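Local coordinates for protein fructokinase (Xylella fastidiosa Temecula1, PDB 3LJS) that probably phosphorylates fructose with ATP as phosphate donor, as a fructokinase of the PfkB (ribokinase-like) carbohydrate kinase family, at residues I145-V148 with M153-A156. Numbering follows the deposited sequence.
Sequences IAEV and MRRA
Glu147 and Arg154, seven residues apart on the outer side of helix 143-158, are joined by a salt bridge over two helical turns. Arg154 NH2 donates to Glu147 OE1 at 2.9 Å, with a bent N-H...O angle of 135°. The acceptor lies at the guanidinium edge, close to its plane, whereas the donor comes from above the carboxylate plane; the two planes are 34° apart and a single N-H...O bond joins them directly, so this is not a flat two-pronged pair. A water closes the second link: it donates to Glu147 OE2 at 2.7 Å and accepts from Arg154 NH1 at 2.8 Å, so each carboxylate oxygen has a partner. Helix 143-158 is the crossover of a right-handed beta-alpha-beta unit between the parallel strands 130-136 and 162-166 of the large sheet in this ribokinase-like fold. Selenomethionine Met153 and Ala156 pack against those strands. Glu147 leaves the helix away from Arg154, and a bend at chi2 (61°) brings its carboxylate round to the arginine, whose chain already heads that way. Arg154 NH2 has a second carboxylate partner in Glu151; NE, too, has a hydrogen-bond partner adjoining the segments. Glu151 also pairs through OE2 with Arg155 NH2.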
loop_
_atom_site.group_PDB
_atom_site.type_symbol
_atom_site.label_atom_id
_atom_site.label_comp_id
_atom_site.label_asym_id
_atom_site.label_seq_id
_atom_site.Cartn_x
_atom_site.Cartn_y
_atom_site.Cartn_z
ATOM N N ILE B 145 -5.427 15.686 12.301
ATOM C CA ILE B 145 -4.229 15.176 12.946
ATOM C C ILE B 145 -3.331 16.326 13.423
ATOM O O ILE B 145 -2.685 16.228 14.467
ATOM C CB ILE B 145 -3.459 14.214 12.002
ATOM C CG1 ILE B 145 -2.417 13.428 12.800
ATOM C CG2 ILE B 145 -2.814 14.988 10.863
ATOM C CD1 ILE B 145 -3.021 12.518 13.868
ATOM N N ALA B 146 -3.309 17.424 12.677
ATOM C CA ALA B 146 -2.503 18.580 13.061
ATOM C C ALA B 146 -2.960 19.135 14.409
ATOM O O ALA B 146 -2.140 19.436 15.278
ATOM C CB ALA B 146 -2.595 19.666 11.996
ATOM N N GLU B 147 -4.273 19.276 14.580
ATOM C CA GLU B 147 -4.820 19.795 15.827
ATOM C C GLU B 147 -4.477 18.861 16.982
ATOM O O GLU B 147 -4.212 19.312 18.096
ATOM C CB GLU B 147 -6.341 19.965 15.725
ATOM C CG GLU B 147 -7.014 20.271 17.066
ATOM C CD GLU B 147 -6.532 21.569 17.707
ATOM O OE1 GLU B 147 -6.780 21.755 18.918
ATOM O OE2 GLU B 147 -5.919 22.407 17.007
ATOM N N VAL B 148 -4.490 17.559 16.716
ATOM C CA VAL B 148 -4.148 16.570 17.737
ATOM C C VAL B 148 -2.679 16.763 18.150
ATOM O O VAL B 148 -2.339 16.705 19.337
ATOM C CB VAL B 148 -4.354 15.129 17.201
ATOM C CG1 VAL B 148 -3.758 14.116 18.166
ATOM C CG2 VAL B 148 -5.854 14.852 17.010
HETATM N N MSE B 153 1.281 18.916 22.102
HETATM C CA MSE B 153 2.380 19.808 22.452
HETATM C C MSE B 153 1.970 20.753 23.581
HETATM O O MSE B 153 2.769 21.036 24.475
HETATM C CB MSE B 153 2.821 20.620 21.231
HETATM C CG MSE B 153 3.392 19.787 20.088
HETATM SE SE MSE B 153 3.768 20.865 18.500
HETATM C CE MSE B 153 5.647 21.204 18.773
ATOM N N ARG B 154 0.729 21.240 23.545
ATOM C CA ARG B 154 0.246 22.145 24.587
ATOM C C ARG B 154 0.068 21.407 25.912
ATOM O O ARG B 154 0.351 21.945 26.986
ATOM C CB ARG B 154 -1.083 22.796 24.172
ATOM C CG ARG B 154 -0.950 23.814 23.041
ATOM C CD ARG B 154 -2.281 24.508 22.732
ATOM N NE ARG B 154 -3.303 23.569 22.277
ATOM C CZ ARG B 154 -3.817 23.554 21.050
ATOM N NH1 ARG B 154 -3.408 24.434 20.144
ATOM N NH2 ARG B 154 -4.740 22.653 20.728
ATOM N N ARG B 155 -0.406 20.170 25.829
ATOM C CA ARG B 155 -0.620 19.355 27.017
ATOM C C ARG B 155 0.743 19.010 27.639
ATOM O O ARG B 155 0.920 19.058 28.856
ATOM C CB ARG B 155 -1.384 18.081 26.624
ATOM C CG ARG B 155 -1.996 17.319 27.782
ATOM C CD ARG B 155 -3.051 16.325 27.289
ATOM N NE ARG B 155 -4.192 16.995 26.660
ATOM C CZ ARG B 155 -5.303 16.375 26.260
ATOM N NH1 ARG B 155 -5.432 15.062 26.419
ATOM N NH2 ARG B 155 -6.291 17.071 25.709
ATOM N N ALA B 156 1.707 18.677 26.791
ATOM C CA ALA B 156 3.044 18.337 27.258
ATOM C C ALA B 156 3.648 19.504 28.035
ATOM O O ALA B 156 4.160 19.328 29.138
ATOM C CB ALA B 156 3.938 17.978 26.067
HETATM O O HOH W 1 -5.196 24.767 18.006
#